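Putative uncharacterized protein (Jonesia denitrificans, PDB 4KTB) is of unknown function but is probably a Nudix-type hydrolase, possibly cleaving diadenosine tetraphosphate asymmetrically. Local coordinates at residues V58-R63 against T156-E161; K95-V100 against V140-D145; T113-F118 against D177-Q182. All blocks are in the same frame, centred on the assembly; numbering follows the deposited sequence.

Contact 1 of 3, residues V58-R63 against T156-E161; sequences VGLLLR and TWLTPE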
loop_
_atom_site.group_PDB
_atom_site.type_symbol
_atom_site.label_atom_id
_atom_site.label_comp_id
_atom_site.label_asym_id
_atom_site.label_seq_id
_atom_site.Cartn_x
_atom_site.Cartn_y
_atom_site.Cartn_z
ATOM N N VAL A 58 -5.642 -14.212 14.838
ATOM C CA VAL A 58 -4.479 -13.379 15.160
ATOM C C VAL A 58 -3.828 -13.930 16.414
ATOM O O VAL A 58 -4.523 -14.425 17.307
ATOM C CB VAL A 58 -4.882 -11.916 15.438
ATOM C CG1 VAL A 58 -3.669 -11.064 15.805
ATOM C CG2 VAL A 58 -5.567 -11.327 14.241
ATOM N N GLY A 59 -2.500 -13.847 16.494
ATOM C CA GLY A 59 -1.801 -14.356 17.660
ATOM C C GLY A 59 -1.363 -13.267 18.621
ATOM O O GLY A 59 -0.488 -12.472 18.288
ATOM N N LEU A 60 -1.955 -13.239 19.812
ATOM C CA LEU A 60 -1.551 -12.297 20.858
ATOM C C LEU A 60 -0.745 -13.007 21.936
ATOM O O LEU A 60 -1.140 -14.064 22.423
ATOM C CB LEU A 60 -2.772 -11.634 21.512
ATOM C CG LEU A 60 -3.716 -10.847 20.609
ATOM C CD1 LEU A 60 -4.752 -10.114 21.429
ATOM C CD2 LEU A 60 -2.913 -9.868 19.776
ATOM N N LEU A 61 0.384 -12.414 22.304
ATOM C CA LEU A 61 1.214 -12.942 23.374
ATOM C C LEU A 61 0.662 -12.423 24.679
ATOM O O LEU A 61 0.183 -11.299 24.742
ATOM C CB LEU A 61 2.647 -12.452 23.197
ATOM C CG LEU A 61 3.301 -12.884 21.887
ATOM C CD1 LEU A 61 4.582 -12.126 21.648
ATOM C CD2 LEU A 61 3.582 -14.363 21.960
ATOM N N LEU A 62 0.715 -13.231 25.725
ATOM C CA LEU A 62 0.367 -12.735 27.046
ATOM C C LEU A 62 1.639 -12.567 27.875
ATOM O O LEU A 62 2.516 -13.434 27.858
ATOM C CB LEU A 62 -0.579 -13.702 27.751
ATOM C CG LEU A 62 -0.977 -13.306 29.175
ATOM C CD1 LEU A 62 -2.226 -12.422 29.175
ATOM C CD2 LEU A 62 -1.176 -14.544 30.043
ATOM N N ARG A 63 1.750 -11.452 28.591
ATOM C CA ARG A 63 2.883 -11.256 29.488
ATOM C C ARG A 63 2.611 -10.250 30.593
ATOM O O ARG A 63 1.522 -9.691 30.686
ATOM C CB ARG A 63 4.168 -10.890 28.721
ATOM C CG ARG A 63 4.182 -9.567 27.961
ATOM C CD ARG A 63 5.617 -9.294 27.483
ATOM N NE ARG A 63 5.713 -8.340 26.380
ATOM C CZ ARG A 63 6.329 -8.575 25.222
ATOM N NH1 ARG A 63 6.918 -9.738 24.995
ATOM N NH2 ARG A 63 6.360 -7.641 24.287
ATOM N N THR A 156 -2.019 -16.422 22.385
ATOM C CA THR A 156 -3.464 -16.582 22.234
ATOM C C THR A 156 -3.906 -16.400 20.785
ATOM O O THR A 156 -3.652 -15.360 20.176
ATOM C CB THR A 156 -4.249 -15.602 23.119
ATOM O OG1 THR A 156 -3.641 -15.516 24.416
ATOM C CG2 THR A 156 -5.680 -16.079 23.266
ATOM N N TRP A 157 -4.559 -17.415 20.230
ATOM C CA TRP A 157 -5.104 -17.304 18.888
ATOM C C TRP A 157 -6.580 -16.981 18.975
ATOM O O TRP A 157 -7.362 -17.747 19.534
ATOM C CB TRP A 157 -4.885 -18.595 18.120
ATOM C CG TRP A 157 -3.445 -18.844 17.816
ATOM C CD1 TRP A 157 -2.600 -19.693 18.469
ATOM C CD2 TRP A 157 -2.666 -18.213 16.793
ATOM N NE1 TRP A 157 -1.345 -19.642 17.902
ATOM C CE2 TRP A 157 -1.362 -18.734 16.874
ATOM C CE3 TRP A 157 -2.947 -17.258 15.812
ATOM C CZ2 TRP A 157 -0.344 -18.336 16.004
ATOM C CZ3 TRP A 157 -1.937 -16.861 14.961
ATOM C CH2 TRP A 157 -0.654 -17.400 15.055
ATOM N N LEU A 158 -6.953 -15.839 18.419
ATOM C CA LEU A 158 -8.314 -15.345 18.534
ATOM C C LEU A 158 -8.865 -15.026 17.160
ATOM O O LEU A 158 -8.116 -14.598 16.286
ATOM C CB LEU A 158 -8.311 -14.069 19.356
ATOM C CG LEU A 158 -7.623 -14.160 20.704
ATOM C CD1 LEU A 158 -7.021 -12.815 21.032
ATOM C CD2 LEU A 158 -8.636 -14.570 21.748
ATOM N N THR A 159 -10.171 -15.223 16.967
ATOM C CA THR A 159 -10.815 -14.726 15.756
ATOM C C THR A 159 -10.835 -13.226 15.904
ATOM O O THR A 159 -10.693 -12.729 17.024
ATOM C CB THR A 159 -12.272 -15.211 15.591
ATOM O OG1 THR A 159 -13.064 -14.730 16.683
ATOM C CG2 THR A 159 -12.339 -16.704 15.532
ATOM N N PRO A 160 -10.995 -12.502 14.781
ATOM C CA PRO A 160 -11.138 -11.049 14.809
ATOM C C PRO A 160 -12.143 -10.601 15.851
ATOM O O PRO A 160 -11.825 -9.696 16.625
ATOM C CB PRO A 160 -11.658 -10.744 13.412
ATOM C CG PRO A 160 -10.914 -11.723 12.561
ATOM C CD PRO A 160 -10.798 -12.987 13.401
ATOM N N GLU A 161 -13.324 -11.210 15.866
ATOM C CA GLU A 161 -14.311 -10.895 16.883
ATOM C C GLU A 161 -13.673 -10.984 18.249
ATOM O O GLU A 161 -13.749 -10.048 19.038
ATOM C CB GLU A 161 -15.476 -11.880 16.825
ATOM C CG GLU A 161 -16.561 -11.519 15.860
ATOM C CD GLU A 161 -17.886 -12.132 16.249
ATOM O OE1 GLU A 161 -18.720 -11.422 16.858
ATOM O OE2 GLU A 161 -18.084 -13.328 15.955
HETATM O O HOH W 1 -2.512 -13.440 24.926
#
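V58 opens an antiparallel pairing with L158 in the mixed sheet of the Nudix fold, where strand 55-64 runs beside strand 154-158. Each residue gives its backbone NH to the other's oxygen: V58 N lies 2.9 Å from L158 O, and L158 N lies 3.0 Å from V58 O, both donors in the carbonyl plane. V58 O also receives the CA-H of W157, with CA 3.3 Å away. Just beyond L158 the chain turns into helix 160-163, whose N-cap is T159; its OG1 caps a backbone N, and T159 N in turn donates to E162 OE1, consistent with a capping box.

G59 is a non-hydrogen-bonded partner of W157, and the indole lies across it. G59 CA sits 3.6 Å above the ring plane, offset toward the rim, in a CH-pi contact 22° off the normal of the six-membered ring; on this backbone a CB would probably crowd W157 CH2. With CG beside its own backbone N (chi1 -68°), the tryptophan folds back over the neighbouring strand. R48 adds a cation-pi contact to the indole, and with an alanine in place of W157, G59 would probably lose its aromatic cover and R48 its pi partner.

L60 restores the hydrogen-bonded pattern: its N donates to T156 O at 2.7 Å, and L60 O accepts T156 N in return. The same L60 O takes a second bond, 2.9 Å, from a water that lies beside T156 OG1. On the face shared with V58, the side chains of L60 and L158 cross at about a right angle, both near I168 of helix 166-170, and their terminal methyls meet with L60 CD1 3.5 Å from L158 CD1.

Contact 2 of 3, residues K95-V100 against V140-D145; sequences KDLGPV and VPVRGD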
loop_
_atom_site.group_PDB
_atom_site.type_symbol
_atom_site.label_atom_id
_atom_site.label_comp_id
_atom_site.label_asym_id
_atom_site.label_seq_id
_atom_site.Cartn_x
_atom_site.Cartn_y
_atom_site.Cartn_z
ATOM N N LYS A 95 12.195 -14.922 18.008
ATOM C CA LYS A 95 12.366 -14.527 19.406
ATOM C C LYS A 95 11.113 -14.671 20.267
ATOM O O LYS A 95 11.204 -15.048 21.432
ATOM C CB LYS A 95 12.880 -13.081 19.477
ATOM C CG LYS A 95 12.963 -12.492 20.871
ATOM C CD LYS A 95 13.688 -11.155 20.842
ATOM C CE LYS A 95 13.542 -10.435 22.165
ATOM N NZ LYS A 95 12.106 -10.355 22.536
ATOM N N ASP A 96 9.945 -14.371 19.707
ATOM C CA ASP A 96 8.700 -14.401 20.486
ATOM C C ASP A 96 7.906 -15.710 20.327
ATOM O O ASP A 96 7.169 -16.108 21.227
ATOM C CB ASP A 96 7.806 -13.193 20.120
ATOM C CG ASP A 96 8.097 -11.952 20.963
ATOM O OD1 ASP A 96 8.386 -12.090 22.167
ATOM O OD2 ASP A 96 8.027 -10.828 20.423
ATOM N N LEU A 97 8.069 -16.374 19.183
ATOM C CA LEU A 97 7.171 -17.474 18.797
ATOM C C LEU A 97 7.886 -18.793 18.540
ATOM O O LEU A 97 7.255 -19.795 18.187
ATOM C CB LEU A 97 6.377 -17.107 17.541
ATOM C CG LEU A 97 5.425 -15.914 17.627
ATOM C CD1 LEU A 97 4.679 -15.753 16.318
ATOM C CD2 LEU A 97 4.453 -16.093 18.802
ATOM N N GLY A 98 9.202 -18.785 18.693
ATOM C CA GLY A 98 9.989 -19.978 18.454
ATOM C C GLY A 98 10.493 -20.064 17.024
ATOM O O GLY A 98 9.985 -19.377 16.133
ATOM N N PRO A 99 11.483 -20.939 16.793
ATOM C CA PRO A 99 12.210 -21.022 15.529
ATOM C C PRO A 99 11.475 -21.796 14.456
ATOM O O PRO A 99 11.973 -21.884 13.337
ATOM C CB PRO A 99 13.466 -21.788 15.919
ATOM C CG PRO A 99 12.990 -22.709 16.991
ATOM C CD PRO A 99 11.974 -21.924 17.772
ATOM N N VAL A 100 10.322 -22.359 14.778
ATOM C CA VAL A 100 9.586 -23.096 13.767
ATOM C C VAL A 100 8.222 -22.476 13.459
ATOM O O VAL A 100 7.337 -23.157 12.946
ATOM C CB VAL A 100 9.406 -24.573 14.154
ATOM C CG1 VAL A 100 10.760 -25.276 14.229
ATOM C CG2 VAL A 100 8.662 -24.685 15.483
ATOM N N VAL A 140 1.960 -10.606 9.587
ATOM C CA VAL A 140 2.803 -11.742 9.248
ATOM C C VAL A 140 2.084 -13.077 9.461
ATOM O O VAL A 140 1.802 -13.472 10.596
ATOM C CB VAL A 140 4.128 -11.732 10.016
ATOM C CG1 VAL A 140 5.029 -12.847 9.489
ATOM C CG2 VAL A 140 4.830 -10.379 9.891
ATOM N N PRO A 141 1.751 -13.760 8.356
ATOM C CA PRO A 141 1.164 -15.075 8.578
ATOM C C PRO A 141 2.288 -15.984 9.033
ATOM O O PRO A 141 3.430 -15.807 8.588
ATOM C CB PRO A 141 0.656 -15.481 7.185
ATOM C CG PRO A 141 0.542 -14.172 6.417
ATOM C CD PRO A 141 1.701 -13.363 6.939
ATOM N N VAL A 142 1.979 -16.890 9.951
ATOM C CA VAL A 142 2.944 -17.893 10.372
ATOM C C VAL A 142 2.426 -19.224 9.918
ATOM O O VAL A 142 1.248 -19.536 10.109
ATOM C CB VAL A 142 3.153 -17.913 11.889
ATOM C CG1 VAL A 142 4.099 -16.809 12.287
ATOM C CG2 VAL A 142 1.827 -17.767 12.601
ATOM N N ARG A 143 3.311 -19.998 9.304
ATOM C CA ARG A 143 2.907 -21.223 8.641
ATOM C C ARG A 143 3.200 -22.460 9.496
ATOM O O ARG A 143 2.698 -23.547 9.206
ATOM C CB ARG A 143 3.591 -21.335 7.269
ATOM C CG ARG A 143 3.539 -20.066 6.415
ATOM C CD ARG A 143 2.176 -19.848 5.781
ATOM N NE ARG A 143 2.041 -18.502 5.215
ATOM C CZ ARG A 143 1.118 -18.145 4.326
ATOM N NH1 ARG A 143 1.076 -16.899 3.873
ATOM N NH2 ARG A 143 0.246 -19.039 3.893
ATOM N N GLY A 144 3.991 -22.293 10.553
ATOM C CA GLY A 144 4.366 -23.414 11.401
ATOM C C GLY A 144 3.860 -23.302 12.827
ATOM O O GLY A 144 3.072 -22.415 13.153
ATOM N N ASP A 145 4.310 -24.205 13.686
ATOM C CA ASP A 145 3.861 -24.205 15.066
ATOM C C ASP A 145 4.608 -23.130 15.853
ATOM O O ASP A 145 5.784 -22.850 15.594
ATOM C CB ASP A 145 4.048 -25.591 15.697
ATOM C CG ASP A 145 3.184 -26.664 15.035
ATOM O OD1 ASP A 145 1.979 -26.749 15.359
ATOM O OD2 ASP A 145 3.706 -27.435 14.199
HETATM O O HOH W 2 7.579 -22.021 17.009
#
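L97 O, at the end of helix 85-97, stands 4.3 Å from D145 O in the loop after strand 133-141. A water modelled between the two carbonyls would link them by donating to both, though its short distances, 2.5 Å to L97 O and less to D145 O, leave its position doubtful.

A second oxygen, V100 O, reaches the same loop. It meets the CA-H of G144 with CA 3.4 Å away, and D145 O stands close by at 3.1 Å from V100 O; two acceptors so placed would probably repel mildly, an effect the G144 hydrogen may partly offset. Any CB on G144 would collide with V100 O.

The helix and the turn after it are consistent with the Nudix box, in which a helix bearing metal-binding glutamates is followed by a glycine. Here G98 is the residue that leaves the helix, with a positive phi of 92° that turns the chain away, while K95 and D96 occupy positions where relatives probably carry the acidic pair.

Apolar contact is modest. L97 points toward the loop and brings CD1 to 4.2 Å from V142 CG1, and L97 also packs on P46 and L155. V100, chi1 -64°, sets CG2 between its backbone N and carbonyl carbon, and this methyl rests 3.4 Å from D145 O. Between V142 and G144, R143 packs on S104 of the second subunit.

Contact 3 of 3, residues T113-F118 against D177-Q182; sequences TVAEYF and DMLLKQ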
loop_
_atom_site.group_PDB
_atom_site.type_symbol
_atom_site.label_atom_id
_atom_site.label_comp_id
_atom_site.label_asym_id
_atom_site.label_seq_id
_atom_site.Cartn_x
_atom_site.Cartn_y
_atom_site.Cartn_z
ATOM N N THR A 113 1.179 0.136 7.724
ATOM C CA THR A 113 1.120 1.463 8.333
ATOM C C THR A 113 2.425 1.747 9.008
ATOM O O THR A 113 3.304 0.899 9.057
ATOM C CB THR A 113 0.013 1.615 9.414
ATOM O OG1 THR A 113 -0.168 2.999 9.709
ATOM C CG2 THR A 113 0.427 0.948 10.702
ATOM N N VAL A 114 2.541 2.962 9.515
ATOM C CA VAL A 114 3.636 3.327 10.373
ATOM C C VAL A 114 3.046 3.813 11.685
ATOM O O VAL A 114 2.222 4.716 11.705
ATOM C CB VAL A 114 4.500 4.404 9.755
ATOM C CG1 VAL A 114 5.590 4.804 10.725
ATOM C CG2 VAL A 114 5.110 3.916 8.437
ATOM N N ALA A 115 3.460 3.183 12.777
ATOM C CA ALA A 115 2.951 3.508 14.107
ATOM C C ALA A 115 4.020 4.301 14.849
ATOM O O ALA A 115 5.126 3.794 15.096
ATOM C CB ALA A 115 2.622 2.252 14.874
ATOM N N GLU A 116 3.685 5.529 15.216
ATOM C CA GLU A 116 4.650 6.414 15.809
ATOM C C GLU A 116 4.376 6.532 17.293
ATOM O O GLU A 116 3.540 7.318 17.724
ATOM C CB GLU A 116 4.587 7.752 15.087
ATOM C CG GLU A 116 4.682 7.560 13.583
ATOM C CD GLU A 116 4.526 8.838 12.770
ATOM O OE1 GLU A 116 3.960 8.755 11.662
ATOM O OE2 GLU A 116 4.985 9.914 13.209
ATOM N N TYR A 117 5.070 5.702 18.056
ATOM C CA TYR A 117 4.931 5.689 19.495
ATOM C C TYR A 117 5.693 6.860 20.064
ATOM O O TYR A 117 6.923 6.901 19.991
ATOM C CB TYR A 117 5.497 4.401 20.086
ATOM C CG TYR A 117 4.887 3.102 19.597
ATOM C CD1 TYR A 117 5.391 2.457 18.467
ATOM C CD2 TYR A 117 3.850 2.491 20.295
ATOM C CE1 TYR A 117 4.862 1.263 18.033
ATOM C CE2 TYR A 117 3.307 1.301 19.868
ATOM C CZ TYR A 117 3.818 0.691 18.738
ATOM O OH TYR A 117 3.294 -0.497 18.305
ATOM N N PHE A 118 4.957 7.796 20.651
ATOM C CA PHE A 118 5.560 8.983 21.255
ATOM C C PHE A 118 5.818 8.803 22.738
ATOM O O PHE A 118 5.099 8.080 23.420
ATOM C CB PHE A 118 4.686 10.219 21.018
ATOM C CG PHE A 118 5.117 11.049 19.831
ATOM C CD1 PHE A 118 5.153 10.499 18.552
ATOM C CD2 PHE A 118 5.482 12.380 19.988
ATOM C CE1 PHE A 118 5.560 11.264 17.436
ATOM C CE2 PHE A 118 5.891 13.148 18.876
ATOM C CZ PHE A 118 5.925 12.585 17.603
ATOM N N ASP A 177 -3.702 -1.691 20.703
ATOM C CA ASP A 177 -5.048 -2.154 20.401
ATOM C C ASP A 177 -5.495 -1.504 19.104
ATOM O O ASP A 177 -6.113 -2.146 18.263
ATOM C CB ASP A 177 -6.023 -1.852 21.536
ATOM C CG ASP A 177 -5.944 -0.428 22.001
ATOM O OD1 ASP A 177 -4.830 0.135 22.019
ATOM O OD2 ASP A 177 -6.998 0.139 22.359
HETATM N N MSE A 178 -5.161 -0.234 18.930
HETATM C CA MSE A 178 -5.515 0.463 17.705
HETATM C C MSE A 178 -4.725 -0.056 16.509
HETATM O O MSE A 178 -5.267 -0.222 15.413
HETATM C CB MSE A 178 -5.270 1.956 17.857
HETATM C CG MSE A 178 -5.506 2.732 16.580
HETATM SE SE MSE A 178 -7.274 2.430 15.793
HETATM C CE MSE A 178 -8.436 2.782 17.338
ATOM N N LEU A 179 -3.437 -0.300 16.719
ATOM C CA LEU A 179 -2.596 -0.834 15.653
ATOM C C LEU A 179 -3.154 -2.182 15.200
ATOM O O LEU A 179 -3.151 -2.505 14.007
ATOM C CB LEU A 179 -1.149 -0.973 16.123
ATOM C CG LEU A 179 -0.161 -1.501 15.086
ATOM C CD1 LEU A 179 -0.198 -0.661 13.837
ATOM C CD2 LEU A 179 1.240 -1.509 15.673
ATOM N N LEU A 180 -3.668 -2.952 16.153
ATOM C CA LEU A 180 -4.294 -4.221 15.827
ATOM C C LEU A 180 -5.529 -4.012 14.936
ATOM O O LEU A 180 -5.748 -4.748 13.970
ATOM C CB LEU A 180 -4.653 -4.965 17.110
ATOM C CG LEU A 180 -5.605 -6.143 16.962
ATOM C CD1 LEU A 180 -5.003 -7.214 16.064
ATOM C CD2 LEU A 180 -5.943 -6.696 18.340
ATOM N N LYS A 181 -6.319 -2.993 15.253
ATOM C CA LYS A 181 -7.506 -2.681 14.466
ATOM C C LYS A 181 -7.147 -2.197 13.074
ATOM O O LYS A 181 -7.806 -2.535 12.091
ATOM C CB LYS A 181 -8.337 -1.614 15.163
ATOM C CG LYS A 181 -8.988 -2.076 16.440
ATOM C CD LYS A 181 -10.020 -1.061 16.867
ATOM C CE LYS A 181 -9.786 -0.624 18.300
ATOM N NZ LYS A 181 -10.736 0.442 18.743
ATOM N N GLN A 182 -6.115 -1.376 12.998
ATOM C CA GLN A 182 -5.592 -0.975 11.703
ATOM C C GLN A 182 -5.156 -2.195 10.905
ATOM O O GLN A 182 -5.347 -2.246 9.704
ATOM C CB GLN A 182 -4.410 -0.017 11.876
ATOM C CG GLN A 182 -4.784 1.324 12.453
ATOM C CD GLN A 182 -3.573 2.178 12.749
ATOM O OE1 GLN A 182 -3.151 2.298 13.900
ATOM N NE2 GLN A 182 -2.998 2.773 11.703
HETATM O O HOH W 3 -0.812 4.383 11.879
#
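The Y117 phenol and the Q182 amide are the flat groups that touch across the contact, and each meets the other segment through its polar end. Y117 OH comes to 3.5 Å from L179 CD2, the two side chains crossing at about a right angle. The hydroxyl is hydrogen-bonded to D43 OD2, which helps fix the ring's outer end, and F126 meets the same ring with the planes at about 50°. In Q182 the amide nitrogen does the touching: NE2 lies 4.0 Å from T113 CB and donates to a water 2.7 Å away. That water, also 2.7 Å from T113 OG1, gives a hydrogen bond to V114 O, so one water links a side-chain amide, a hydroxyl and a backbone carbonyl.

This is a helix laid on a sheet, as in the alpha/beta/alpha sandwich of Nudix proteins. Helix 176-186 covers strand 113-118 in nearly opposite direction, 173° between the segment axes at a closest approach of 10.2 Å.

L179 makes most of the apolar contact with the strand. Its CG extends away from the backbone N (chi1 -179°), carrying the forked end down onto the strand. One branch, CD1, meets T113 CG2 at 3.6 Å; the other, CD2, lies 4.1 Å from A115 CB before reaching the tyrosine hydroxyl. The small A115 therefore lies beneath the fork, between the two larger neighbours T113 and Y117 along the strand. Q182 NE2 makes a further, weak bond to A185 O of the fourth subunit, while V114, pointing away from the helix, packs on P111 of the third subunit and E116 OE2 accepts a hydrogen bond from V85 N of that same third subunit.

How the contacts relate
Contacts 1 and 2 touch directly, their centres 14 Å apart: W157 CH2 lies 3.5 Å from V142 CG2, and L61 CD2 lies 3.7 Å from L97 CD2. The face of G59 and W157 thus looks toward the probable Nudix helix. The opposite face of strand 55-64 joins contact 3, where V58 CG1 lies 4.1 Å from L180 CD1, with centres 16 Å apart. Contacts 2 and 3 do not meet; their nearest atoms are about 10 Å apart. The bound sodium ion lies about 10 Å from the side chains of both L97 and Y117, and about 13 Å from that of L60, so none of these three residues is a ligand.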